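Sulfotransferase (Mus musculus, PDB 5X2B) probably transfers sulfuryl groups to acceptor molecules, as in the cytosolic sulfotransferase family, and binds the nucleotide adenosine-3'-5'-diphosphate. Local coordinates at residues Ile66-Ile71 against Asn225-Ala230; Glu141-Gly146 against Gly151-His156. All blocks are in the same frame, centred on the assembly; numbering follows the deposited sequence.

Contact 1: residues Ile66-Ile71 against Asn225-Ala230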
loop_
_atom_site.group_PDB
_atom_site.type_symbol
_atom_site.label_atom_id
_atom_site.label_comp_id
_atom_site.label_asym_id
_atom_site.label_seq_id
_atom_site.Cartn_x
_atom_site.Cartn_y
_atom_site.Cartn_z
ATOM N N ILE A 66 5.604 -4.140 8.882
ATOM C CA ILE A 66 6.752 -3.783 9.703
ATOM C C ILE A 66 6.552 -2.645 10.709
ATOM O O ILE A 66 7.315 -2.573 11.669
ATOM C CB ILE A 66 7.927 -3.359 8.839
ATOM C CG1 ILE A 66 9.093 -2.906 9.727
ATOM C CG2 ILE A 66 7.525 -2.207 7.956
ATOM C CD1 ILE A 66 10.494 -3.233 9.158
ATOM N N GLU A 67 5.588 -1.738 10.494
ATOM C CA GLU A 67 5.338 -0.687 11.491
ATOM C C GLU A 67 4.230 -1.065 12.483
ATOM O O GLU A 67 3.811 -0.251 13.308
ATOM C CB GLU A 67 5.005 0.648 10.834
ATOM C CG GLU A 67 3.660 0.694 10.143
ATOM C CD GLU A 67 3.740 0.283 8.710
ATOM O OE1 GLU A 67 4.796 -0.224 8.318
ATOM O OE2 GLU A 67 2.765 0.479 7.964
ATOM N N LEU A 68 3.795 -2.324 12.409
ATOM C CA LEU A 68 2.767 -2.915 13.278
ATOM C C LEU A 68 3.363 -3.519 14.573
ATOM O O LEU A 68 4.101 -4.501 14.506
ATOM C CB LEU A 68 2.068 -4.038 12.497
ATOM C CG LEU A 68 1.003 -4.916 13.156
ATOM C CD1 LEU A 68 -0.133 -4.048 13.591
ATOM C CD2 LEU A 68 0.466 -6.028 12.232
ATOM N N GLY A 69 3.041 -2.942 15.736
ATOM C CA GLY A 69 3.271 -3.591 17.018
ATOM C C GLY A 69 4.266 -2.948 17.960
ATOM O O GLY A 69 4.380 -1.718 18.009
ATOM N N ASP A 70 4.932 -3.808 18.746
ATOM C CA ASP A 70 6.019 -3.447 19.669
ATOM C C ASP A 70 7.377 -3.531 18.999
ATOM O O ASP A 70 7.546 -4.234 18.015
ATOM C CB ASP A 70 6.106 -4.462 20.800
ATOM C CG ASP A 70 5.307 -4.079 21.992
ATOM O OD1 ASP A 70 4.213 -4.656 22.163
ATOM O OD2 ASP A 70 5.790 -3.219 22.767
ATOM N N ILE A 71 8.355 -2.855 19.567
ATOM C CA ILE A 71 9.752 -3.115 19.260
ATOM C C ILE A 71 10.090 -4.591 18.874
ATOM O O ILE A 71 10.867 -4.847 17.943
ATOM C CB ILE A 71 10.553 -2.724 20.485
ATOM C CG1 ILE A 71 9.862 -3.257 21.760
ATOM C CG2 ILE A 71 10.644 -1.227 20.553
ATOM C CD1 ILE A 71 8.818 -2.281 22.430
ATOM N N ASN A 225 -4.006 -16.092 11.992
ATOM C CA ASN A 225 -4.225 -15.190 10.885
ATOM C C ASN A 225 -3.026 -14.256 10.704
ATOM O O ASN A 225 -2.478 -13.718 11.672
ATOM C CB ASN A 225 -5.526 -14.418 11.094
ATOM C CG ASN A 225 -5.658 -13.899 12.500
ATOM O OD1 ASN A 225 -5.091 -14.475 13.436
ATOM N ND2 ASN A 225 -6.390 -12.799 12.664
ATOM N N HIS A 226 -2.628 -14.082 9.459
ATOM C CA HIS A 226 -1.541 -13.203 9.137
ATOM C C HIS A 226 -2.124 -11.889 8.654
ATOM O O HIS A 226 -2.856 -11.855 7.668
ATOM C CB HIS A 226 -0.723 -13.835 8.034
ATOM C CG HIS A 226 -1.256 -13.559 6.661
ATOM N ND1 HIS A 226 -2.540 -13.880 6.273
ATOM C CD2 HIS A 226 -0.672 -12.970 5.599
ATOM C CE1 HIS A 226 -2.720 -13.508 5.018
ATOM N NE2 HIS A 226 -1.601 -12.953 4.585
ATOM N N VAL A 227 -1.812 -10.809 9.350
ATOM C CA VAL A 227 -2.252 -9.486 8.920
ATOM C C VAL A 227 -1.200 -8.921 8.014
ATOM O O VAL A 227 0.004 -9.105 8.246
ATOM C CB VAL A 227 -2.415 -8.471 10.051
ATOM C CG1 VAL A 227 -1.476 -8.760 11.197
ATOM C CG2 VAL A 227 -2.165 -7.060 9.495
ATOM N N ILE A 228 -1.642 -8.205 6.993
ATOM C CA ILE A 228 -0.688 -7.610 6.076
ATOM C C ILE A 228 -0.792 -6.109 6.009
ATOM O O ILE A 228 0.131 -5.435 5.586
ATOM C CB ILE A 228 -0.761 -8.243 4.683
ATOM C CG1 ILE A 228 -2.201 -8.438 4.221
ATOM C CG2 ILE A 228 -0.046 -9.576 4.726
ATOM C CD1 ILE A 228 -2.285 -9.215 2.926
ATOM N N CYS A 229 -1.904 -5.566 6.451
ATOM C CA CYS A 229 -1.965 -4.131 6.572
ATOM C C CYS A 229 -2.111 -3.898 8.036
ATOM O O CYS A 229 -2.954 -4.508 8.683
ATOM C CB CYS A 229 -3.107 -3.561 5.744
ATOM S SG CYS A 229 -3.527 -1.842 6.054
ATOM N N ALA A 230 -1.233 -3.058 8.562
ATOM C CA ALA A 230 -1.183 -2.823 9.984
ATOM C C ALA A 230 -2.568 -2.437 10.481
ATOM O O ALA A 230 -2.977 -2.798 11.579
ATOM C CB ALA A 230 -0.159 -1.718 10.327
HETATM O O HOH W 1 0.867 -1.326 7.027
#

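Contact 2: residues Glu141-Gly146 against Gly151-His156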
loop_
_atom_site.group_PDB
_atom_site.type_symbol
_atom_site.label_atom_id
_atom_site.label_comp_id
_atom_site.label_asym_id
_atom_site.label_seq_id
_atom_site.Cartn_x
_atom_site.Cartn_y
_atom_site.Cartn_z
ATOM N N GLU A 141 -11.584 16.754 3.723
ATOM C CA GLU A 141 -10.857 17.901 4.221
ATOM C C GLU A 141 -9.572 17.475 4.875
ATOM O O GLU A 141 -8.557 18.174 4.793
ATOM C CB GLU A 141 -11.673 18.659 5.259
ATOM C CG GLU A 141 -11.575 20.144 5.038
ATOM C CD GLU A 141 -12.126 20.983 6.187
ATOM O OE1 GLU A 141 -11.449 21.084 7.246
ATOM O OE2 GLU A 141 -13.232 21.560 6.008
ATOM N N LEU A 142 -9.638 16.326 5.547
ATOM C CA LEU A 142 -8.516 15.742 6.299
ATOM C C LEU A 142 -7.536 15.126 5.389
ATOM O O LEU A 142 -6.327 15.231 5.573
ATOM C CB LEU A 142 -8.985 14.606 7.189
ATOM C CG LEU A 142 -9.940 14.989 8.323
ATOM C CD1 LEU A 142 -10.241 13.761 9.131
ATOM C CD2 LEU A 142 -9.338 16.091 9.210
ATOM N N PHE A 143 -8.090 14.415 4.434
ATOM C CA PHE A 143 -7.301 13.873 3.386
ATOM C C PHE A 143 -6.448 14.967 2.761
ATOM O O PHE A 143 -5.221 14.874 2.719
ATOM C CB PHE A 143 -8.194 13.259 2.355
ATOM C CG PHE A 143 -7.446 12.455 1.356
ATOM C CD1 PHE A 143 -7.195 11.120 1.586
ATOM C CD2 PHE A 143 -6.960 13.035 0.204
ATOM C CE1 PHE A 143 -6.502 10.368 0.671
ATOM C CE2 PHE A 143 -6.261 12.288 -0.719
ATOM C CZ PHE A 143 -6.024 10.955 -0.477
ATOM N N LEU A 144 -7.097 16.013 2.282
ATOM C CA LEU A 144 -6.381 17.107 1.635
ATOM C C LEU A 144 -5.391 17.778 2.556
ATOM O O LEU A 144 -4.449 18.407 2.096
ATOM C CB LEU A 144 -7.357 18.160 1.173
ATOM C CG LEU A 144 -8.192 17.588 0.035
ATOM C CD1 LEU A 144 -9.292 18.534 -0.364
ATOM C CD2 LEU A 144 -7.288 17.270 -1.150
ATOM N N LYS A 145 -5.639 17.698 3.848
ATOM C CA LYS A 145 -4.726 18.211 4.840
ATOM C C LYS A 145 -3.675 17.150 5.103
ATOM O O LYS A 145 -2.570 17.446 5.529
ATOM C CB LYS A 145 -5.521 18.484 6.114
ATOM C CG LYS A 145 -6.032 19.917 6.233
ATOM C CD LYS A 145 -7.501 20.048 6.683
ATOM C CE LYS A 145 -7.644 20.212 8.202
ATOM N NZ LYS A 145 -7.644 21.640 8.679
ATOM N N GLY A 146 -4.032 15.898 4.847
ATOM C CA GLY A 146 -3.158 14.781 5.146
ATOM C C GLY A 146 -3.430 14.361 6.557
ATOM O O GLY A 146 -2.620 13.691 7.192
ATOM N N GLY A 151 -0.543 10.143 6.761
ATOM C CA GLY A 151 -0.346 11.487 6.253
ATOM C C GLY A 151 -0.779 11.752 4.847
ATOM O O GLY A 151 -1.606 11.045 4.272
ATOM N N SER A 152 -0.193 12.787 4.266
ATOM C CA SER A 152 -0.690 13.273 3.005
ATOM C C SER A 152 -0.407 12.353 1.854
ATOM O O SER A 152 0.726 11.992 1.563
ATOM C CB SER A 152 -0.046 14.577 2.615
ATOM O OG SER A 152 -0.268 14.733 1.237
ATOM N N TRP A 153 -1.432 12.017 1.127
ATOM C CA TRP A 153 -1.180 11.245 -0.023
ATOM C C TRP A 153 0.042 11.852 -0.669
ATOM O O TRP A 153 1.095 11.236 -0.774
ATOM C CB TRP A 153 -2.332 11.395 -0.949
ATOM C CG TRP A 153 -2.220 10.527 -2.074
ATOM C CD1 TRP A 153 -2.439 9.211 -2.072
ATOM C CD2 TRP A 153 -1.872 10.891 -3.427
ATOM N NE1 TRP A 153 -2.246 8.702 -3.333
ATOM C CE2 TRP A 153 -1.907 9.723 -4.193
ATOM C CE3 TRP A 153 -1.529 12.094 -4.061
ATOM C CZ2 TRP A 153 -1.616 9.698 -5.558
ATOM C CZ3 TRP A 153 -1.238 12.077 -5.422
ATOM C CH2 TRP A 153 -1.284 10.893 -6.151
ATOM N N PHE A 154 -0.096 13.103 -1.065
ATOM C CA PHE A 154 0.845 13.662 -2.021
ATOM C C PHE A 154 2.264 13.470 -1.552
ATOM O O PHE A 154 3.107 13.092 -2.315
ATOM C CB PHE A 154 0.556 15.140 -2.289
ATOM C CG PHE A 154 -0.850 15.407 -2.801
ATOM C CD1 PHE A 154 -1.113 15.494 -4.156
ATOM C CD2 PHE A 154 -1.905 15.573 -1.907
ATOM C CE1 PHE A 154 -2.390 15.764 -4.622
ATOM C CE2 PHE A 154 -3.169 15.815 -2.354
ATOM C CZ PHE A 154 -3.425 15.916 -3.714
ATOM N N ASP A 155 2.521 13.719 -0.294
ATOM C CA ASP A 155 3.818 13.506 0.239
ATOM C C ASP A 155 4.284 12.081 0.089
ATOM O O ASP A 155 5.431 11.842 -0.267
ATOM C CB ASP A 155 3.793 13.854 1.698
ATOM C CG ASP A 155 3.578 15.312 1.911
ATOM O OD1 ASP A 155 3.568 16.001 0.859
ATOM O OD2 ASP A 155 3.465 15.787 3.084
ATOM N N HIS A 156 3.411 11.123 0.355
ATOM C CA HIS A 156 3.824 9.740 0.282
ATOM C C HIS A 156 4.439 9.463 -1.061
ATOM O O HIS A 156 5.549 8.951 -1.240
ATOM C CB HIS A 156 2.618 8.836 0.448
ATOM C CG HIS A 156 3.000 7.459 0.899
ATOM N ND1 HIS A 156 3.120 6.414 0.028
ATOM C CD2 HIS A 156 3.356 7.005 2.115
ATOM C CE1 HIS A 156 3.507 5.329 0.704
ATOM N NE2 HIS A 156 3.652 5.662 1.976
#

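Contact 1: residues Ile66-Ile71 against Asn225-Ala230
L68 reaches across to V227 and A230, and with it two loops of the sulfotransferase fold, which belongs with the P-loop NTPases, are brought together: the one between strand 60-62 and helix 72-78, and the long one between helices 210-214 and 253-266. All the apolar side-chain contacts between the segments run through the leucine. Its CB rests on the methyl of A230, CB to CB 3.9 Å. CG stands anti to the backbone N (chi1 176°), which turns the two branches toward the other loop. CD1 passes over the backbone of A230, 3.7 Å from its carbonyl O, while CD2 meets V227 tip to tip, 3.5 Å from CG1. Leucine suits the place because its forked end serves two neighbours at once; alanine suits the facing position because its short side chain lets the loops come within 5.1 Å, measured from L68 CA to A230 CA. Cut back to an alanine, this position would probably leave the V227 methyls without their apolar mate and open a gap over the A230 carbonyl.

Polar atoms meet here through a water. E67, a buried glutamate, has OE1 bonded to T88 OG1 and OE2 to the backbone N of H89, so its carboxylate is tied down from the side of strand 83-88. No direct hydrogen bond joins residues 66-71 to 225-230, although S64, just before the first segment, bonds V227 O through its OG; between the segments a water donates to E67 OE2 at 2.8 Å and accepts from the backbone N of A230 at 3.1 Å.

Contact 2: residues Glu141-Gly146 against Gly151-His156
F143 brings the far end of its ring against the base of the W153 side chain: CZ lies 3.7 Å from W153 CB, and CE2 is 4.0 Å from the same atom. The approach is oblique, so the pair packs ring against methylene without stacking. F143 CG is anti to the backbone N (chi1 -169°), and this carries the ring from the flank of its helix toward the next one. A large flat residue suits the spot, since the ring also touches A117 and M120 of helix 113-126. The W153 indole leads away and meets Y40 edge-to-face.

The two consecutive helices are joined by a short loop whose ends come back together. Helix 136-145 ends in a Schellman motif with G146 as its C-prime residue, and S152 is the N-cap of helix 153-161. Glycine suits G146: at its positive phi (88°) a CB would jam against the carbonyl O of K145 and also run into S152 N; the two CA atoms, of G146 and S152, are 3.6 Å apart. The close approach also sets a CA-H...O contact, G151 CA to G146 O, at 3.3 Å. Serine is a natural N-cap, its short hydroxyl able to fold back over the first turn; S152 OG accepts a weak but fairly straight bond from D155 N, 3.3 Å long with 165° at the hydrogen.

How the contacts relate
Contact 2 is buried, as are three of its five touching residues, and contact 1 partly buried; contact 2 also hides more surface between its segments, 250 against 182 Å². They share no segment: contact 1 joins loops far apart in sequence, whereas contact 2 links the end of one helix to the start of the next. Their centres lie 22 Å apart and their nearest atoms about 8 Å, so they do not touch. The chemistry follows the setting. The distant loops meet through aliphatic groups and a water, while the helix pair relies on a phenylalanine ring laid on a tryptophan's methylene, glycines and capping. Segments of both reach H89: its backbone N bonds E67, its O accepts from H156 of helix 153-161.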